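Local coordinates for protein beta-lactamase/D-alanine Carboxypeptidase (Yersinia pestis, PDB 3RJU) that probably acts as a serine hydrolase of the beta-lactamase and penicillin-binding protein family, opening beta-lactams or trimming D-alanine from peptidoglycan peptides, at residues L83-L87 with K88-P92; S62-K65 with L66-E70; F132-T136 with K137-W141. All blocks are in the same frame, centred on the assembly; numbering follows the deposited sequence. Where two conformers were deposited one is given.

Contact 1. Residues L83-L87 with K88-P92; sequences LTDPL and KKYAP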
loop_
_atom_site.group_PDB
_atom_site.type_symbol
_atom_site.label_atom_id
_atom_site.label_comp_id
_atom_site.label_asym_id
_atom_site.label_seq_id
_atom_site.Cartn_x
_atom_site.Cartn_y
_atom_site.Cartn_z
ATOM N N LEU A 83 5.527 9.306 16.340
ATOM C CA LEU A 83 5.702 7.911 15.941
ATOM C C LEU A 83 5.873 7.000 17.148
ATOM O O LEU A 83 5.551 5.809 17.095
ATOM C CB LEU A 83 6.896 7.738 15.008
ATOM C CG LEU A 83 6.555 7.800 13.514
ATOM C CD1 LEU A 83 5.840 9.086 13.141
ATOM C CD2 LEU A 83 7.822 7.603 12.704
ATOM N N THR A 84 6.397 7.555 18.234
ATOM C CA THR A 84 6.657 6.776 19.441
ATOM C C THR A 84 5.476 6.717 20.421
ATOM O O THR A 84 5.581 6.103 21.489
ATOM C CB THR A 84 7.882 7.322 20.165
ATOM O OG1 THR A 84 7.740 8.737 20.292
ATOM C CG2 THR A 84 9.150 7.019 19.368
ATOM N N ASP A 85 4.353 7.347 20.080
ATOM C CA ASP A 85 3.204 7.320 20.986
ATOM C C ASP A 85 2.718 5.897 21.145
ATOM O O ASP A 85 2.550 5.171 20.159
ATOM C CB ASP A 85 2.025 8.110 20.422
ATOM C CG ASP A 85 2.201 9.605 20.548
ATOM O OD1 ASP A 85 3.030 10.045 21.371
ATOM O OD2 ASP A 85 1.487 10.336 19.832
ATOM N N PRO A 86 2.448 5.495 22.380
ATOM C CA PRO A 86 1.752 4.216 22.587
ATOM C C PRO A 86 0.383 4.234 21.916
ATOM O O PRO A 86 -0.310 5.260 21.953
ATOM C CB PRO A 86 1.581 4.169 24.100
ATOM C CG PRO A 86 2.739 4.983 24.622
ATOM C CD PRO A 86 2.886 6.114 23.648
ATOM N N LEU A 87 -0.001 3.126 21.288
ATOM C CA LEU A 87 -1.357 3.015 20.777
ATOM C C LEU A 87 -2.377 3.348 21.873
ATOM O O LEU A 87 -3.422 3.935 21.602
ATOM C CB LEU A 87 -1.611 1.613 20.230
ATOM C CG LEU A 87 -3.036 1.317 19.758
ATOM C CD1 LEU A 87 -3.415 2.259 18.632
ATOM C CD2 LEU A 87 -3.148 -0.130 19.289
ATOM N N LYS A 88 -2.077 2.978 23.112
ATOM C CA LYS A 88 -3.029 3.185 24.200
ATOM C C LYS A 88 -3.312 4.668 24.481
ATOM O O LYS A 88 -4.275 4.991 25.171
ATOM C CB LYS A 88 -2.576 2.460 25.475
ATOM C CG LYS A 88 -1.389 3.089 26.168
ATOM C CD LYS A 88 -1.414 2.772 27.665
ATOM C CE LYS A 88 -1.162 1.294 27.957
ATOM N NZ LYS A 88 0.271 0.878 27.813
ATOM N N LYS A 89 -2.490 5.565 23.938
ATOM C CA LYS A 89 -2.768 7.001 24.053
ATOM C C LYS A 89 -4.040 7.395 23.309
ATOM O O LYS A 89 -4.715 8.376 23.677
ATOM C CB LYS A 89 -1.590 7.823 23.530
ATOM C CG LYS A 89 -1.716 9.311 23.701
ATOM C CD LYS A 89 -0.356 9.973 23.492
ATOM C CE LYS A 89 -0.435 11.487 23.707
ATOM N NZ LYS A 89 -1.292 12.122 22.647
ATOM N N TYR A 90 -4.356 6.632 22.262
ATOM C CA TYR A 90 -5.468 6.945 21.368
ATOM C C TYR A 90 -6.597 5.932 21.480
ATOM O O TYR A 90 -7.410 5.790 20.565
ATOM C CB TYR A 90 -4.958 7.081 19.922
ATOM C CG TYR A 90 -3.874 8.116 19.856
ATOM C CD1 TYR A 90 -4.175 9.454 20.045
ATOM C CD2 TYR A 90 -2.541 7.756 19.663
ATOM C CE1 TYR A 90 -3.191 10.415 20.031
ATOM C CE2 TYR A 90 -1.533 8.722 19.635
ATOM C CZ TYR A 90 -1.872 10.046 19.828
ATOM O OH TYR A 90 -0.919 11.028 19.824
ATOM N N ALA A 91 -6.655 5.252 22.619
ATOM C CA ALA A 91 -7.694 4.259 22.872
ATOM C C ALA A 91 -8.961 4.957 23.328
ATOM O O ALA A 91 -8.892 5.980 24.000
ATOM C CB ALA A 91 -7.236 3.262 23.931
ATOM N N PRO A 92 -10.126 4.401 22.969
ATOM C CA PRO A 92 -11.382 4.988 23.445
ATOM C C PRO A 92 -11.373 5.088 24.962
ATOM O O PRO A 92 -10.628 4.369 25.625
ATOM C CB PRO A 92 -12.440 3.977 23.005
ATOM C CG PRO A 92 -11.813 3.201 21.896
ATOM C CD PRO A 92 -10.334 3.194 22.151
#
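Tyr90 reaches back along the turn to Asp85, its ring carrying a hydroxyl to the carboxylate five residues earlier. The turn lies in the loop between helix 64-77 and helix 108-113 and contains a short 3-10 segment. At the start of the side chain, Tyr90 CB lies near Leu87 O. With CG anti to its own carbonyl carbon (chi1 -56°), the ring is directed back over the turn, and CD2 passes Pro86 O at 4.1 Å. Farther out, CE2 comes within 3.7 Å of Asp85 CB. At the tip, Tyr90 OH donates to Asp85 OD2, the two oxygens only 2.5 Å apart. OD2 sits at the ring edge, near the ring plane, whereas the hydroxyl meets it from above the carboxylate plane; the two planes are turned 52° from each other. Lys89 covers one face of the same ring with CG, toward the rim, and its NZ donates to Tyr90 OH at 3.1 Å. Its CD also grazes Asp85 CG at 3.9 Å. Lys89 NZ stays 4.3 Å from Asp85 OD2, too far for a salt bridge, though the opposite charges remain near each other. Backbone bonds hold the turn itself: Lys89 N donates to Pro86 O, and Tyr90 N to Leu87 O at 2.9 Å. Leu87 packs on helices 137-144 and 162-175, and Tyr90 lies against the latter through Ala170, Arg173 and Ala174. OD2 accepts a second bond, from Lys82 N, which ties the carboxylate to the chain before the turn. A buried carboxylate oxygen with two donors is thereby satisfied, and the tyrosine hydroxyl both gives and receives a bond; the nearby lysine charge probably strengthens this polar chain and helps Asp85 remain ionised.

Contact 2. Residues S62-K65 with L66-E70; sequences SITK and LMTSE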
loop_
_atom_site.group_PDB
_atom_site.type_symbol
_atom_site.label_atom_id
_atom_site.label_comp_id
_atom_site.label_asym_id
_atom_site.label_seq_id
_atom_site.Cartn_x
_atom_site.Cartn_y
_atom_site.Cartn_z
ATOM N N SER A 62 -3.125 -3.341 -0.413
ATOM C CA SER A 62 -2.204 -2.870 0.638
ATOM C C SER A 62 -1.292 -1.693 0.267
ATOM O O SER A 62 -0.510 -1.220 1.101
ATOM C CB SER A 62 -1.390 -4.033 1.215
ATOM O OG SER A 62 -2.255 -4.962 1.852
ATOM N N ILE A 63 -1.370 -1.197 -0.964
ATOM C CA ILE A 63 -0.729 0.091 -1.245
ATOM C C ILE A 63 -1.339 1.124 -0.276
ATOM O O ILE A 63 -0.704 2.128 0.080
ATOM C CB ILE A 63 -0.923 0.535 -2.736
ATOM C CG1 ILE A 63 -0.335 -0.505 -3.701
ATOM C CG2 ILE A 63 -0.293 1.875 -2.987
ATOM C CD1 ILE A 63 1.130 -0.789 -3.509
ATOM N N THR A 64 -2.561 0.834 0.176
ATOM C CA THR A 64 -3.256 1.637 1.191
ATOM C C THR A 64 -2.351 1.917 2.391
ATOM O O THR A 64 -2.362 3.025 2.930
ATOM C CB THR A 64 -4.522 0.905 1.706
ATOM O OG1 THR A 64 -5.481 0.807 0.646
ATOM C CG2 THR A 64 -5.166 1.670 2.887
ATOM N N LYS A 65 -1.562 0.927 2.805
ATOM C CA LYS A 65 -0.705 1.090 3.989
ATOM C C LYS A 65 0.296 2.230 3.834
ATOM O O LYS A 65 0.629 2.896 4.817
ATOM C CB LYS A 65 0.046 -0.205 4.274
ATOM C CG LYS A 65 -0.862 -1.352 4.698
ATOM C CD LYS A 65 -0.062 -2.583 5.081
ATOM C CE LYS A 65 -0.937 -3.692 5.669
ATOM N NZ LYS A 65 -1.917 -4.237 4.669
ATOM N N LEU A 66 0.769 2.469 2.612
ATOM C CA LEU A 66 1.695 3.598 2.374
ATOM C C LEU A 66 1.022 4.934 2.645
ATOM O O LEU A 66 1.654 5.886 3.106
ATOM C CB LEU A 66 2.229 3.579 0.937
ATOM C CG LEU A 66 2.902 2.270 0.490
ATOM C CD1 LEU A 66 3.440 2.451 -0.934
ATOM C CD2 LEU A 66 4.009 1.895 1.474
HETATM N N MSE A 67 -0.268 5.009 2.350
HETATM C CA MSE A 67 -1.023 6.228 2.638
HETATM C C MSE A 67 -1.310 6.380 4.140
HETATM O O MSE A 67 -1.294 7.487 4.664
HETATM C CB MSE A 67 -2.311 6.268 1.805
HETATM C CG MSE A 67 -2.003 6.326 0.309
HETATM SE SE MSE A 67 -3.537 6.465 -0.829
HETATM C CE MSE A 67 -2.637 6.168 -2.555
ATOM N N THR A 68 -1.589 5.280 4.827
ATOM C CA THR A 68 -1.753 5.344 6.281
ATOM C C THR A 68 -0.471 5.859 6.919
ATOM O O THR A 68 -0.506 6.757 7.756
ATOM C CB THR A 68 -2.096 3.976 6.856
ATOM O OG1 THR A 68 -3.130 3.395 6.041
ATOM C CG2 THR A 68 -2.577 4.099 8.301
ATOM N N SER A 69 0.671 5.307 6.520
ATOM C CA SER A 69 1.945 5.819 7.045
ATOM C C SER A 69 2.216 7.264 6.634
ATOM O O SER A 69 2.773 8.046 7.417
ATOM C CB SER A 69 3.104 4.891 6.669
ATOM O OG SER A 69 3.088 3.766 7.543
ATOM N N GLU A 70 1.810 7.632 5.418
ATOM C CA GLU A 70 1.931 9.023 4.977
ATOM C C GLU A 70 1.183 9.963 5.925
ATOM O O GLU A 70 1.712 10.987 6.366
ATOM C CB GLU A 70 1.378 9.211 3.553
ATOM C CG GLU A 70 1.326 10.702 3.151
ATOM C CD GLU A 70 0.996 10.969 1.703
ATOM O OE1 GLU A 70 0.571 10.051 1.029
ATOM O OE2 GLU A 70 1.128 12.140 1.253
#
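Ile63 and Leu66 meet at the N-terminal end of helix 64-77, where Ser62 and Lys65 form an SxxK pattern like that of serine beta-lactamases and penicillin-binding proteins. By analogy, Ser62 is probably the nucleophile and Lys65 its lysine partner. Among the backbone bonds, Leu66 N donates to Ile63 O at 2.9 Å, an i to i+3 bond with the donor well above the carbonyl plane. Thr64 O takes Thr68 N in its carbonyl plane and a weak bond from Met67 N. Next, Ser69 N points almost straight at Lys65 O, the N-H...O angle being 172°.

Apolar contact between the segments is slight: Ile63 CG2 lies 4.3 Å from Leu66 CD1. Leu66 also brings CB to 3.4 Å from Ile63 O, and selenomethionine Met67 sets its CB equally close to Thr64 O. The apolar ends continue outward onto helix 233-241, where Met236 meets Ile63 and Met67, while Trp239 meets Leu66 and Met67. Thr64 and Thr68 approach on another side through CG2 and OG1.

Polar side chains look mostly beyond the two segments. Thr64 OG1 is bonded to Ala61 O and Ile229 N, Thr68 OG1 to Gly225 O, and Ser69 OG to Tyr164 OH. Lys65 NZ is gripped by Asn161 OD1, Ser226 O and Tyr159 OH, a set of oxygens that holds NZ in place within the buried site, while Ser62 OG also bonds to a bound citrate, probably from crystallisation, which may mark the pocket. The lysine chain runs extended as far as CE and bends only at its last torsion, chi4 65°, which turns NZ to donate to Ser62 OG at 2.9 Å.

Contact 3. Residues F132-T136 with K137-W141; sequences FTWPT and KDNRW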
loop_
_atom_site.group_PDB
_atom_site.type_symbol
_atom_site.label_atom_id
_atom_site.label_comp_id
_atom_site.label_asym_id
_atom_site.label_seq_id
_atom_site.Cartn_x
_atom_site.Cartn_y
_atom_site.Cartn_z
ATOM N N PHE A 132 -12.392 -6.436 2.682
ATOM C CA PHE A 132 -12.275 -5.097 3.271
ATOM C C PHE A 132 -13.536 -4.642 4.003
ATOM O O PHE A 132 -13.844 -3.443 4.045
ATOM C CB PHE A 132 -11.861 -4.073 2.207
ATOM C CG PHE A 132 -10.609 -4.449 1.470
ATOM C CD1 PHE A 132 -9.510 -4.934 2.169
ATOM C CD2 PHE A 132 -10.529 -4.339 0.084
ATOM C CE1 PHE A 132 -8.346 -5.320 1.511
ATOM C CE2 PHE A 132 -9.354 -4.719 -0.586
ATOM C CZ PHE A 132 -8.262 -5.206 0.142
ATOM N N THR A 133 -14.245 -5.586 4.613
ATOM C CA THR A 133 -15.452 -5.226 5.351
ATOM C C THR A 133 -15.466 -5.671 6.813
ATOM O O THR A 133 -16.250 -5.145 7.592
ATOM C CB THR A 133 -16.744 -5.741 4.653
ATOM O OG1 THR A 133 -16.775 -7.168 4.700
ATOM C CG2 THR A 133 -16.811 -5.272 3.194
ATOM N N TRP A 134 -14.613 -6.627 7.185
ATOM C CA TRP A 134 -14.540 -7.128 8.563
ATOM C C TRP A 134 -13.066 -7.344 8.952
ATOM O O TRP A 134 -12.293 -7.846 8.133
ATOM C CB TRP A 134 -15.304 -8.460 8.694
ATOM C CG TRP A 134 -15.414 -8.910 10.134
ATOM C CD1 TRP A 134 -16.480 -8.729 10.972
ATOM C CD2 TRP A 134 -14.402 -9.572 10.912
ATOM N NE1 TRP A 134 -16.196 -9.242 12.212
ATOM C CE2 TRP A 134 -14.926 -9.760 12.205
ATOM C CE3 TRP A 134 -13.100 -10.018 10.641
ATOM C CZ2 TRP A 134 -14.199 -10.384 13.226
ATOM C CZ3 TRP A 134 -12.377 -10.617 11.649
ATOM C CH2 TRP A 134 -12.929 -10.807 12.929
ATOM N N PRO A 135 -12.671 -6.983 10.192
ATOM C CA PRO A 135 -13.489 -6.432 11.280
ATOM C C PRO A 135 -13.757 -4.950 11.093
ATOM O O PRO A 135 -12.980 -4.248 10.422
ATOM C CB PRO A 135 -12.598 -6.620 12.515
ATOM C CG PRO A 135 -11.179 -6.526 11.961
ATOM C CD PRO A 135 -11.283 -7.244 10.620
ATOM N N THR A 136 -14.844 -4.471 11.696
ATOM C CA THR A 136 -15.081 -3.039 11.752
ATOM C C THR A 136 -14.224 -2.430 12.843
ATOM O O THR A 136 -13.615 -3.156 13.636
ATOM C CB THR A 136 -16.545 -2.725 12.058
ATOM O OG1 THR A 136 -16.841 -3.117 13.410
ATOM C CG2 THR A 136 -17.465 -3.467 11.084
ATOM N N LYS A 137 -14.177 -1.102 12.884
ATOM C CA LYS A 137 -13.491 -0.407 13.973
ATOM C C LYS A 137 -14.006 -0.864 15.347
ATOM O O LYS A 137 -13.222 -1.219 16.229
ATOM C CB LYS A 137 -13.637 1.112 13.850
ATOM C CG LYS A 137 -12.940 1.860 14.978
ATOM C CD LYS A 137 -13.075 3.364 14.820
ATOM C CE LYS A 137 -14.502 3.824 15.069
ATOM N NZ LYS A 137 -14.572 5.305 15.269
ATOM N N ASP A 138 -15.323 -0.848 15.545
ATOM C CA ASP A 138 -15.849 -1.307 16.829
ATOM C C ASP A 138 -15.445 -2.758 17.115
ATOM O O ASP A 138 -15.109 -3.085 18.248
ATOM C CB ASP A 138 -17.368 -1.160 16.908
ATOM C CG ASP A 138 -17.813 0.287 17.045
ATOM O OD1 ASP A 138 -16.963 1.160 17.336
ATOM O OD2 ASP A 138 -19.027 0.545 16.869
ATOM N N ASN A 139 -15.486 -3.632 16.107
ATOM C CA ASN A 139 -15.057 -5.017 16.331
ATOM C C ASN A 139 -13.610 -5.058 16.827
ATOM O O ASN A 139 -13.276 -5.816 17.749
ATOM C CB ASN A 139 -15.103 -5.861 15.055
ATOM C CG ASN A 139 -16.497 -6.037 14.482
ATOM O OD1 ASN A 139 -16.638 -6.199 13.274
ATOM N ND2 ASN A 139 -17.523 -6.025 15.332
ATOM N N ARG A 140 -12.746 -4.267 16.190
ATOM C CA ARG A 140 -11.321 -4.274 16.529
ATOM C C ARG A 140 -11.079 -3.922 17.986
ATOM O O ARG A 140 -10.303 -4.589 18.684
ATOM C CB ARG A 140 -10.531 -3.287 15.657
ATOM C CG ARG A 140 -10.352 -3.731 14.242
ATOM C CD ARG A 140 -9.347 -2.845 13.547
ATOM N NE ARG A 140 -9.787 -1.491 13.207
ATOM C CZ ARG A 140 -10.525 -1.183 12.137
ATOM N NH1 ARG A 140 -10.994 -2.141 11.344
ATOM N NH2 ARG A 140 -10.815 0.083 11.864
ATOM N N TRP A 141 -11.722 -2.855 18.439
ATOM C CA TRP A 141 -11.483 -2.378 19.791
ATOM C C TRP A 141 -12.140 -3.261 20.846
ATOM O O TRP A 141 -11.606 -3.405 21.940
ATOM C CB TRP A 141 -11.829 -0.890 19.922
ATOM C CG TRP A 141 -10.813 -0.108 19.179
ATOM C CD1 TRP A 141 -10.825 0.201 17.842
ATOM C CD2 TRP A 141 -9.577 0.409 19.700
ATOM N NE1 TRP A 141 -9.684 0.891 17.509
ATOM C CE2 TRP A 141 -8.900 1.027 18.625
ATOM C CE3 TRP A 141 -8.974 0.398 20.965
ATOM C CZ2 TRP A 141 -7.662 1.662 18.782
ATOM C CZ3 TRP A 141 -7.742 1.026 21.121
ATOM C CH2 TRP A 141 -7.093 1.633 20.032
#
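The Trp134 ring and the Asn139 amide meet where the loop runs into helix 137-144, their planes 35° apart. Pro135 CB packs on one face of the indole, 3.7 Å above the centre of the Trp134 ring, across the cis peptide bond that precedes Pro135. Asn139 OD1 approaches the same ring obliquely, 3.3 Å from Trp134 NE1, at an angle too poor for a hydrogen bond. In the Arg140 guanidinium, Thr136 C and Lys137 CA both lie over one face, and Pro135 O is at the edge, near the plane. Its polar contacts extend farther, with NH2 in a salt bridge to Asp169 and NH1 bonded to Ala222 O. Nearer its root, Arg140 CG packs against Pro135 CG at 3.7 Å, the two side chains crossing at about a right angle.

Thr136 is the N-cap of helix 137-144 and forms a capping box with Asn139. Its hydroxyl stands between the backbone N and the carbonyl carbon (chi1 69°), turned back to accept from Asn139 N at 3.1 Å. In return, Asn139 OD1 takes Thr136 N at 2.9 Å, from above the amide carbonyl plane. Arg140 N then donates to Thr136 O, the first regular helical bond. Pro135 CB touches Asn139 CB at 3.6 Å, adding an apolar contact alongside the reciprocal bonds. The box satisfies an amide on each side of the helix start and fixes the asparagine's oxygen toward the loop, while Asp169 probably offsets the charge of the buried arginine.

Contact 2 is the core member, wholly buried near the middle of the chain at the putative active site; contacts 1 and 3 are partly buried and lie farther out. The outer two touch directly: Pro92 CD of contact 1 is 3.3 Å from Trp141 CE3 of contact 3, and Ala91 and Leu87 also pack on that indole. Helix 162-175 is shared by all three, receiving Tyr90, Thr68 and Arg140 from contacts 1, 2 and 3 respectively. A phenol-carboxylate bond closes the turn of contact 1, reciprocal capping starts the helix of contact 3, and contact 2 instead presents a serine-lysine pair within a dense polar network.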